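Local coordinates for AP endonuclease, family protein 2 (Mycobacterium smegmatis, PDB 5TNV) that binds a magnesium ion in a xylose isomerase-like TIM barrel and may act as an endonuclease, at residues P28-L34 and F66-T72; I188-M194 and A217-D223; S248-I253 and Y293-C299. All blocks are in the same frame, centred on the assembly; numbering follows the deposited sequence.

Contact 1: P28-L34 and F66-T72; sequences PIAANML and FDHIDPT
Ala-31 bonds to the neighbouring strand through both its backbone polar atoms, N to His-68 O (2.9 Å) and O to Asp-70 N. Met-33 N then bonds to Asp-70 O at 2.9 Å, continuing the pairing just past the end of strand 29-32. Two waters extend the polar link at the start: one joins Ile-29 N to His-68 ND1, the other Ile-29 O to Asp-67 N.

Two CH-pi contacts supplement these bonds. The Ala-31 methyl sits over the centre of the Phe-66 ring, CB lying 3.5 Å from the centroid, while Ile-29 O meets that ring's edge; Pro-28 CB covers a face of His-68 at 4.0 Å from its centroid. Among apolar side chains, Met-33, with CG beside the backbone N (chi1 -62°), brings CG to 4.1 Å from Ile-69 CD1. Asn-32 OD1, which accepts from Leu-34 N in an Asx turn, also meets Thr-72 CG2 at 3.1 Å.

Helix 51-63 connects the strands as a beta-alpha-beta unit and packs Val-61 and Leu-58 against Ala-31, Met-33, Phe-66 and Ile-69; strands 297-299 and 99-104 flank the pair.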
loop_
_atom_site.group_PDB
_atom_site.type_symbol
_atom_site.label_atom_id
_atom_site.label_comp_id
_atom_site.label_asym_id
_atom_site.label_seq_id
_atom_site.Cartn_x
_atom_site.Cartn_y
_atom_site.Cartn_z
ATOM N N PRO A 28 -8.461 -11.893 21.318
ATOM C CA PRO A 28 -9.514 -11.284 20.498
ATOM C C PRO A 28 -8.995 -10.137 19.629
ATOM O O PRO A 28 -8.362 -9.237 20.148
ATOM C CB PRO A 28 -10.567 -10.843 21.528
ATOM C CG PRO A 28 -10.347 -11.755 22.680
ATOM C CD PRO A 28 -8.832 -11.805 22.744
ATOM N N ILE A 29 -9.333 -10.230 18.344
ATOM C CA ILE A 29 -8.949 -9.215 17.343
ATOM C C ILE A 29 -10.237 -8.850 16.630
ATOM O O ILE A 29 -10.643 -9.532 15.663
ATOM C CB ILE A 29 -7.841 -9.679 16.409
ATOM C CG1 ILE A 29 -6.564 -10.137 17.163
ATOM C CG2 ILE A 29 -7.523 -8.592 15.424
ATOM C CD1 ILE A 29 -5.684 -11.043 16.289
ATOM N N ALA A 30 -10.918 -7.824 17.093
ATOM C CA ALA A 30 -12.278 -7.556 16.638
ATOM C C ALA A 30 -12.360 -6.681 15.412
ATOM O O ALA A 30 -11.587 -5.735 15.261
ATOM C CB ALA A 30 -13.048 -6.847 17.738
ATOM N N ALA A 31 -13.315 -6.974 14.533
ATOM C CA ALA A 31 -13.687 -6.054 13.463
ATOM C C ALA A 31 -14.568 -4.951 14.006
ATOM O O ALA A 31 -15.678 -5.228 14.528
ATOM C CB ALA A 31 -14.415 -6.761 12.343
ATOM N N ASN A 32 -14.171 -3.709 13.887
ATOM C CA ASN A 32 -15.031 -2.575 14.253
ATOM C C ASN A 32 -16.124 -2.430 13.220
ATOM O O ASN A 32 -15.803 -2.397 12.042
ATOM C CB ASN A 32 -14.162 -1.315 14.317
ATOM C CG ASN A 32 -14.828 -0.094 14.868
ATOM O OD1 ASN A 32 -15.752 0.393 14.208
ATOM N ND2 ASN A 32 -14.418 0.425 16.003
ATOM N N MET A 33 -17.406 -2.344 13.630
ATOM C CA MET A 33 -18.541 -2.311 12.709
ATOM C C MET A 33 -18.950 -0.905 12.253
ATOM O O MET A 33 -19.917 -0.785 11.507
ATOM C CB MET A 33 -19.747 -3.003 13.367
ATOM C CG MET A 33 -19.482 -4.475 13.678
ATOM S SD MET A 33 -19.248 -5.534 12.228
ATOM C CE MET A 33 -20.950 -5.700 11.675
ATOM N N LEU A 34 -18.217 0.138 12.638
ATOM C CA LEU A 34 -18.701 1.497 12.342
ATOM C C LEU A 34 -18.781 1.699 10.814
ATOM O O LEU A 34 -19.656 2.493 10.378
ATOM C CB LEU A 34 -17.922 2.541 13.054
ATOM C CG LEU A 34 -16.644 3.026 12.665
ATOM C CD1 LEU A 34 -16.701 4.046 11.530
ATOM C CD2 LEU A 34 -16.082 3.849 13.832
ATOM N N PHE A 66 -12.734 -13.045 10.538
ATOM C CA PHE A 66 -12.872 -12.641 11.940
ATOM C C PHE A 66 -13.633 -13.670 12.760
ATOM O O PHE A 66 -14.549 -14.331 12.278
ATOM C CB PHE A 66 -13.649 -11.325 12.023
ATOM C CG PHE A 66 -12.827 -10.135 11.616
ATOM C CD1 PHE A 66 -12.036 -9.507 12.587
ATOM C CD2 PHE A 66 -12.813 -9.629 10.336
ATOM C CE1 PHE A 66 -11.229 -8.420 12.265
ATOM C CE2 PHE A 66 -12.006 -8.547 9.999
ATOM C CZ PHE A 66 -11.216 -7.979 10.957
ATOM N N ASP A 67 -13.246 -13.772 14.032
ATOM C CA ASP A 67 -13.992 -14.432 15.093
ATOM C C ASP A 67 -14.754 -13.447 15.977
ATOM O O ASP A 67 -15.743 -13.835 16.598
ATOM C CB ASP A 67 -13.041 -15.235 15.982
ATOM C CG ASP A 67 -12.396 -16.395 15.288
ATOM O OD1 ASP A 67 -13.063 -17.139 14.631
ATOM O OD2 ASP A 67 -11.187 -16.593 15.469
ATOM N N HIS A 68 -14.275 -12.210 16.077
ATOM C CA HIS A 68 -14.825 -11.225 16.970
ATOM C C HIS A 68 -15.168 -9.939 16.226
ATOM O O HIS A 68 -14.502 -9.571 15.224
ATOM C CB HIS A 68 -13.867 -10.895 18.121
ATOM C CG HIS A 68 -13.702 -12.020 19.067
ATOM N ND1 HIS A 68 -12.718 -12.963 18.955
ATOM C CD2 HIS A 68 -14.479 -12.320 20.150
ATOM C CE1 HIS A 68 -12.857 -13.834 19.939
ATOM N NE2 HIS A 68 -13.906 -13.496 20.681
ATOM N N ILE A 69 -16.158 -9.212 16.761
ATOM C CA ILE A 69 -16.536 -7.885 16.336
ATOM C C ILE A 69 -16.615 -6.969 17.542
ATOM O O ILE A 69 -16.730 -7.408 18.703
ATOM C CB ILE A 69 -17.871 -7.858 15.557
ATOM C CG1 ILE A 69 -19.047 -8.134 16.487
ATOM C CG2 ILE A 69 -17.830 -8.763 14.362
ATOM C CD1 ILE A 69 -20.398 -7.726 15.970
ATOM N N ASP A 70 -16.596 -5.687 17.233
ATOM C CA ASP A 70 -16.945 -4.597 18.145
ATOM C C ASP A 70 -18.068 -3.865 17.430
ATOM O O ASP A 70 -17.857 -3.271 16.393
ATOM C CB ASP A 70 -15.768 -3.714 18.449
ATOM C CG ASP A 70 -16.067 -2.565 19.394
ATOM O OD1 ASP A 70 -17.175 -1.986 19.334
ATOM O OD2 ASP A 70 -15.140 -2.254 20.215
ATOM N N PRO A 71 -19.318 -3.957 17.960
ATOM C CA PRO A 71 -20.450 -3.372 17.218
ATOM C C PRO A 71 -20.417 -1.843 17.186
ATOM O O PRO A 71 -21.179 -1.261 16.411
ATOM C CB PRO A 71 -21.657 -3.866 18.020
ATOM C CG PRO A 71 -21.135 -3.957 19.422
ATOM C CD PRO A 71 -19.738 -4.531 19.243
ATOM N N THR A 72 -19.614 -1.231 18.024
ATOM C CA THR A 72 -19.662 0.228 18.257
ATOM C C THR A 72 -21.037 0.608 18.751
ATOM O O THR A 72 -21.803 -0.252 19.209
ATOM C CB THR A 72 -19.139 1.063 17.075
ATOM O OG1 THR A 72 -20.148 1.207 16.030
ATOM C CG2 THR A 72 -17.876 0.500 16.488
HETATM O O HOH W 1 -10.404 -12.807 17.497
HETATM O O HOH W 2 -11.198 -12.090 15.063
#

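Contact 2: I188-M194 and A217-D223; sequences IQLSLEM and AVGLNPD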
loop_
_atom_site.group_PDB
_atom_site.type_symbol
_atom_site.label_atom_id
_atom_site.label_comp_id
_atom_site.label_asym_id
_atom_site.label_seq_id
_atom_site.Cartn_x
_atom_site.Cartn_y
_atom_site.Cartn_z
ATOM N N ILE A 188 -15.380 -6.236 34.202
ATOM C CA ILE A 188 -14.810 -5.762 32.956
ATOM C C ILE A 188 -14.091 -4.456 33.224
ATOM O O ILE A 188 -13.949 -4.019 34.369
ATOM C CB ILE A 188 -15.910 -5.643 31.871
ATOM C CG1 ILE A 188 -16.920 -4.545 32.131
ATOM C CG2 ILE A 188 -16.580 -6.970 31.627
ATOM C CD1 ILE A 188 -17.691 -4.103 30.901
ATOM N N GLN A 189 -13.607 -3.794 32.167
ATOM C CA GLN A 189 -12.977 -2.489 32.319
ATOM C C GLN A 189 -13.520 -1.494 31.310
ATOM O O GLN A 189 -14.048 -1.881 30.238
ATOM C CB GLN A 189 -11.460 -2.567 32.206
ATOM C CG GLN A 189 -10.817 -3.419 33.272
ATOM C CD GLN A 189 -9.291 -3.358 33.238
ATOM O OE1 GLN A 189 -8.692 -2.452 32.720
ATOM N NE2 GLN A 189 -8.682 -4.336 33.858
ATOM N N LEU A 190 -13.369 -0.214 31.658
ATOM C CA LEU A 190 -13.589 0.922 30.768
ATOM C C LEU A 190 -12.268 1.319 30.105
ATOM O O LEU A 190 -11.242 1.327 30.805
ATOM C CB LEU A 190 -14.138 2.089 31.574
ATOM C CG LEU A 190 -14.624 3.299 30.752
ATOM C CD1 LEU A 190 -15.950 2.966 30.104
ATOM C CD2 LEU A 190 -14.704 4.502 31.662
ATOM N N SER A 191 -12.307 1.659 28.839
ATOM C CA SER A 191 -11.144 2.192 28.151
ATOM C C SER A 191 -11.481 3.587 27.603
ATOM O O SER A 191 -12.617 3.846 27.219
ATOM C CB SER A 191 -10.674 1.278 27.033
ATOM O OG SER A 191 -9.352 1.613 26.635
ATOM N N LEU A 192 -10.455 4.443 27.589
ATOM C CA LEU A 192 -10.544 5.817 27.135
ATOM C C LEU A 192 -9.744 6.024 25.865
ATOM O O LEU A 192 -8.528 5.887 25.840
ATOM C CB LEU A 192 -9.996 6.780 28.202
ATOM C CG LEU A 192 -10.530 6.588 29.632
ATOM C CD1 LEU A 192 -9.846 7.581 30.556
ATOM C CD2 LEU A 192 -12.054 6.733 29.659
ATOM N N GLU A 193 -10.468 6.316 24.775
ATOM C CA GLU A 193 -9.873 6.383 23.441
ATOM C C GLU A 193 -9.173 7.713 23.194
ATOM O O GLU A 193 -9.816 8.776 23.111
ATOM C CB GLU A 193 -10.974 6.131 22.393
ATOM C CG GLU A 193 -10.466 6.114 20.984
ATOM C CD GLU A 193 -11.575 5.787 19.979
ATOM O OE1 GLU A 193 -12.658 5.338 20.391
ATOM O OE2 GLU A 193 -11.317 5.956 18.744
ATOM N N MET A 194 -7.859 7.643 23.000
ATOM C CA MET A 194 -7.108 8.839 22.632
ATOM C C MET A 194 -7.560 9.343 21.279
ATOM O O MET A 194 -7.700 8.564 20.329
ATOM C CB MET A 194 -5.608 8.535 22.636
ATOM C CG MET A 194 -5.073 8.234 24.021
ATOM S SD MET A 194 -3.321 7.892 24.118
ATOM C CE MET A 194 -2.646 9.446 23.489
ATOM N N ALA A 217 -10.131 0.061 37.255
ATOM C CA ALA A 217 -10.917 -0.536 36.151
ATOM C C ALA A 217 -11.050 0.414 34.977
ATOM O O ALA A 217 -11.919 0.187 34.127
ATOM C CB ALA A 217 -12.266 -1.040 36.636
ATOM N N VAL A 218 -10.186 1.417 34.893
ATOM C CA VAL A 218 -10.139 2.313 33.732
ATOM C C VAL A 218 -8.727 2.290 33.168
ATOM O O VAL A 218 -7.741 2.231 33.924
ATOM C CB VAL A 218 -10.552 3.743 34.114
ATOM C CG1 VAL A 218 -10.587 4.618 32.854
ATOM C CG2 VAL A 218 -11.926 3.768 34.807
ATOM N N GLY A 219 -8.601 2.311 31.858
ATOM C CA GLY A 219 -7.284 2.360 31.201
ATOM C C GLY A 219 -7.422 3.139 29.899
ATOM O O GLY A 219 -8.508 3.563 29.511
ATOM N N LEU A 220 -6.267 3.341 29.271
ATOM C CA LEU A 220 -6.213 4.016 27.974
ATOM C C LEU A 220 -6.419 3.033 26.823
ATOM O O LEU A 220 -6.055 1.860 26.892
ATOM C CB LEU A 220 -4.873 4.742 27.780
ATOM C CG LEU A 220 -4.575 5.874 28.732
ATOM C CD1 LEU A 220 -3.168 6.416 28.428
ATOM C CD2 LEU A 220 -5.630 6.966 28.606
ATOM N N ASN A 221 -6.898 3.600 25.718
ATOM C CA ASN A 221 -6.941 2.960 24.402
ATOM C C ASN A 221 -6.052 3.840 23.513
ATOM O O ASN A 221 -6.487 4.930 23.086
ATOM C CB ASN A 221 -8.369 2.878 23.893
ATOM C CG ASN A 221 -8.449 2.565 22.422
ATOM O OD1 ASN A 221 -7.454 2.218 21.776
ATOM N ND2 ASN A 221 -9.654 2.680 21.870
ATOM N N PRO A 222 -4.822 3.433 23.251
ATOM C CA PRO A 222 -3.841 4.246 22.563
ATOM C C PRO A 222 -4.035 4.163 21.042
ATOM O O PRO A 222 -3.222 3.571 20.321
ATOM C CB PRO A 222 -2.509 3.672 23.033
ATOM C CG PRO A 222 -2.792 2.211 23.159
ATOM C CD PRO A 222 -4.207 2.151 23.697
ATOM N N ASP A 223 -5.120 4.790 20.556
ATOM C CA ASP A 223 -5.463 4.773 19.120
ATOM C C ASP A 223 -4.612 5.834 18.432
ATOM O O ASP A 223 -5.123 6.860 17.967
ATOM C CB ASP A 223 -6.941 5.003 18.948
ATOM C CG ASP A 223 -7.442 4.808 17.533
ATOM O OD1 ASP A 223 -6.641 4.502 16.607
ATOM O OD2 ASP A 223 -8.679 4.966 17.337
HETATM O O HOH W 3 -6.581 -0.667 33.485
#
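Glu-193 and Asp-223 meet where both ligate the magnesium ion: Glu-193 OE2 and Asp-223 OD2 stand 3.1 Å apart, a close spacing that the shared cation probably makes tolerable. The two side chains run side by side, pointing the same way, with their planes 33° apart. Glu-193 reaches the metal fully extended, CG opposite the backbone N (chi1 -177°) and chi2 likewise near 180°. Its other oxygen, OE1, accepts from Asn-139, and Asp-223 OD1 forms a salt bridge with Lys-254, so each carboxylate is held at both oxygens.

Asn-221 supplies the next layer. Its amide lies alongside Glu-193, ND2 being 3.6 Å from Glu-193 CG, and is fixed by bonds to Asn-139 and to the backbone N of His-252. Asn-221 O accepts from both Met-194 N (3.0 Å) and Asp-223 N (2.9 Å); the second bond closes an inverse gamma turn centred on Pro-222, which comes immediately before the ligand Asp-223.

Behind this lies a regular parallel pairing, carried by Leu-190 N to Ala-217 O, Gly-219 N to Leu-190 O, Leu-192 N to Gly-219 O and Asn-221 N to Leu-192 O. On the face bearing Leu-190, Leu-192, Val-218 and Leu-220, Leu-192 CG touches Val-218 CG1 at 3.8 Å, beneath helices 169-185 and 203-213.

Adjacent parallel strands joined through a helix as a beta-alpha-beta unit, with metal ligands at their ends, fit the metal site of a xylose isomerase-like TIM barrel, where ligands gather at the C-terminal ends of the strands.

Contact 3: S248-I253 and Y293-C299; sequences SNFWHI and YTGPFCC
Trp-251 and His-252 pair in parallel with Phe-297 and Cys-298 over a short span. Cys-298 N donates to Trp-251 O (2.9 Å) and Ile-253 N to Cys-298 O (3.0 Å), whereas the bond from Trp-251 N to Pro-296 O is long and weak. Before the strands the two segments approach closely at Gly-295, whose CA lies 3.4 Å from Asn-249 O in a CA-H...O contact; with no side chain on Gly-295, the backbones can come this close. Farther back, a water joins Ser-248 O to Thr-294 N.

An aromatic cluster occupies the face bearing Trp-251 and Phe-297. The indole turns an edge toward the face of Tyr-293 in a T-shaped pair, planes at 79° and centroids 5.5 Å apart. Against Phe-297 it lies side by side instead, the rings nearly parallel but slid apart, so that contact is made at the rims, with Trp-251 CE3 3.4 Å from Phe-297 CE1. Ile-253 CD1 lies over a face of the indole and also touches Phe-297. The cluster packs against helix 281-290 through Trp-251 and Tyr-293.

On the other face, Cys-298 CB touches both Phe-250 CZ (3.7 Å) and His-252 CD2, while its SG approaches the imidazole obliquely. With CG beside the backbone N (chi1 -76°), His-252 directs ND1 to the magnesium ion and NE2 to a bond with Ser-104, which fixes the ring's rotation.

Aromatic packing outside and a metal-binding histidine inside match the two faces of a TIM-barrel strand.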
loop_
_atom_site.group_PDB
_atom_site.type_symbol
_atom_site.label_atom_id
_atom_site.label_comp_id
_atom_site.label_asym_id
_atom_site.label_seq_id
_atom_site.Cartn_x
_atom_site.Cartn_y
_atom_site.Cartn_z
ATOM N N SER A 248 -2.446 1.092 29.169
ATOM C CA SER A 248 -3.421 0.683 28.172
ATOM C C SER A 248 -4.077 -0.662 28.471
ATOM O O SER A 248 -3.400 -1.651 28.765
ATOM C CB SER A 248 -2.741 0.673 26.799
ATOM O OG SER A 248 -2.342 1.962 26.408
ATOM N N ASN A 249 -5.392 -0.689 28.281
ATOM C CA ASN A 249 -6.183 -1.926 28.537
ATOM C C ASN A 249 -6.973 -2.384 27.309
ATOM O O ASN A 249 -7.718 -3.356 27.416
ATOM C CB ASN A 249 -7.066 -1.784 29.764
ATOM C CG ASN A 249 -8.153 -0.733 29.565
ATOM O OD1 ASN A 249 -8.137 0.065 28.638
ATOM N ND2 ASN A 249 -9.084 -0.668 30.505
ATOM N N PHE A 250 -6.838 -1.716 26.182
ATOM C CA PHE A 250 -7.618 -1.965 24.962
ATOM C C PHE A 250 -6.885 -1.233 23.847
ATOM O O PHE A 250 -6.159 -0.292 24.131
ATOM C CB PHE A 250 -9.025 -1.395 25.156
ATOM C CG PHE A 250 -9.962 -1.547 23.973
ATOM C CD1 PHE A 250 -10.162 -2.774 23.363
ATOM C CD2 PHE A 250 -10.683 -0.446 23.498
ATOM C CE1 PHE A 250 -11.032 -2.932 22.321
ATOM C CE2 PHE A 250 -11.573 -0.604 22.443
ATOM C CZ PHE A 250 -11.776 -1.837 21.870
ATOM N N TRP A 251 -7.108 -1.621 22.594
ATOM C CA TRP A 251 -6.293 -1.018 21.530
ATOM C C TRP A 251 -7.051 -1.025 20.186
ATOM O O TRP A 251 -7.125 -2.038 19.527
ATOM C CB TRP A 251 -4.975 -1.778 21.439
ATOM C CG TRP A 251 -3.859 -1.055 20.725
ATOM C CD1 TRP A 251 -3.845 0.132 20.028
ATOM C CD2 TRP A 251 -2.501 -1.551 20.689
ATOM N NE1 TRP A 251 -2.573 0.379 19.562
ATOM C CE2 TRP A 251 -1.737 -0.624 19.955
ATOM C CE3 TRP A 251 -1.920 -2.681 21.216
ATOM C CZ2 TRP A 251 -0.375 -0.834 19.751
ATOM C CZ3 TRP A 251 -0.554 -2.907 21.016
ATOM C CH2 TRP A 251 0.196 -1.977 20.278
ATOM N N HIS A 252 -7.536 0.154 19.803
ATOM C CA HIS A 252 -7.908 0.456 18.418
ATOM C C HIS A 252 -6.584 0.627 17.654
ATOM O O HIS A 252 -5.800 1.518 17.999
ATOM C CB HIS A 252 -8.707 1.739 18.302
ATOM C CG HIS A 252 -10.126 1.708 18.713
ATOM N ND1 HIS A 252 -10.948 2.781 18.454
ATOM C CD2 HIS A 252 -10.829 0.743 19.379
ATOM C CE1 HIS A 252 -12.125 2.427 18.944
ATOM N NE2 HIS A 252 -12.122 1.231 19.493
ATOM N N ILE A 253 -6.374 -0.206 16.666
ATOM C CA ILE A 253 -5.030 -0.322 16.059
ATOM C C ILE A 253 -5.161 -0.122 14.546
ATOM O O ILE A 253 -5.729 -0.958 13.850
ATOM C CB ILE A 253 -4.385 -1.654 16.485
ATOM C CG1 ILE A 253 -2.944 -1.755 15.959
ATOM C CG2 ILE A 253 -5.197 -2.881 16.136
ATOM C CD1 ILE A 253 -2.123 -2.864 16.600
ATOM N N TYR A 293 0.934 -5.641 28.265
ATOM C CA TYR A 293 -0.353 -5.423 27.647
ATOM C C TYR A 293 -1.072 -6.744 27.493
ATOM O O TYR A 293 -0.501 -7.710 26.981
ATOM C CB TYR A 293 -0.151 -4.728 26.268
ATOM C CG TYR A 293 -1.504 -4.493 25.616
ATOM C CD1 TYR A 293 -2.343 -3.485 26.040
ATOM C CD2 TYR A 293 -1.989 -5.319 24.585
ATOM C CE1 TYR A 293 -3.574 -3.253 25.462
ATOM C CE2 TYR A 293 -3.253 -5.142 24.016
ATOM C CZ TYR A 293 -4.043 -4.105 24.468
ATOM O OH TYR A 293 -5.288 -3.869 24.011
ATOM N N THR A 294 -2.338 -6.788 27.880
ATOM C CA THR A 294 -3.163 -7.997 27.749
ATOM C C THR A 294 -4.554 -7.772 27.216
ATOM O O THR A 294 -5.309 -8.734 27.094
ATOM C CB THR A 294 -3.314 -8.699 29.136
ATOM O OG1 THR A 294 -3.972 -7.796 30.050
ATOM C CG2 THR A 294 -1.981 -9.095 29.724
ATOM N N GLY A 295 -4.924 -6.547 26.853
ATOM C CA GLY A 295 -6.281 -6.280 26.416
ATOM C C GLY A 295 -6.584 -6.715 25.014
ATOM O O GLY A 295 -5.680 -6.976 24.214
ATOM N N PRO A 296 -7.855 -6.774 24.641
ATOM C CA PRO A 296 -8.229 -7.167 23.287
ATOM C C PRO A 296 -7.795 -6.072 22.282
ATOM O O PRO A 296 -7.588 -4.922 22.630
ATOM C CB PRO A 296 -9.745 -7.335 23.355
ATOM C CG PRO A 296 -10.179 -6.544 24.493
ATOM C CD PRO A 296 -9.049 -6.447 25.474
ATOM N N PHE A 297 -7.711 -6.496 21.012
ATOM C CA PHE A 297 -7.498 -5.585 19.898
ATOM C C PHE A 297 -8.789 -5.264 19.191
ATOM O O PHE A 297 -9.724 -6.102 19.169
ATOM C CB PHE A 297 -6.523 -6.199 18.865
ATOM C CG PHE A 297 -5.112 -6.393 19.357
ATOM C CD1 PHE A 297 -4.165 -5.407 19.215
ATOM C CD2 PHE A 297 -4.722 -7.588 19.930
ATOM C CE1 PHE A 297 -2.851 -5.571 19.610
ATOM C CE2 PHE A 297 -3.429 -7.804 20.370
ATOM C CZ PHE A 297 -2.496 -6.793 20.208
ATOM N N CYS A 298 -8.839 -4.132 18.537
ATOM C CA CYS A 298 -9.951 -3.779 17.676
ATOM C C CYS A 298 -9.390 -3.119 16.403
ATOM O O CYS A 298 -8.702 -2.093 16.478
ATOM C CB CYS A 298 -10.904 -2.824 18.401
ATOM S SG CYS A 298 -12.324 -2.355 17.427
ATOM N N CYS A 299 -9.649 -3.777 15.282
ATOM C CA CYS A 299 -9.237 -3.266 13.982
ATOM C C CYS A 299 -10.311 -2.261 13.505
ATOM O O CYS A 299 -11.451 -2.651 13.242
ATOM C CB CYS A 299 -9.077 -4.395 12.974
ATOM S SG CYS A 299 -7.787 -5.548 13.383
HETATM O O HOH W 4 -3.675 -4.480 29.023
#

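How the contacts relate
The three contacts sample one barrel with the magnesium site at the C-terminal ends of its strands. Contact 2 supplies two protein ligands and contact 3 the third, their centres about 9 Å apart; Glu-193 OE2 and His-252 ND1 come within 3.2 Å around the ion. The same two contacts are tied by Ser-191 OG to Asn-249 OD1 at 2.8 Å. Contact 1 has no ligand, yet the Asn-32 side chain lies about 6 Å from the magnesium ion. It continues the sheet beside contact 3, where Ala-30 O probably bonds to Cys-299 N (2.8 Å), but does not touch contact 2, centred about 16 Å away. Contact 3 thus bridges the other two.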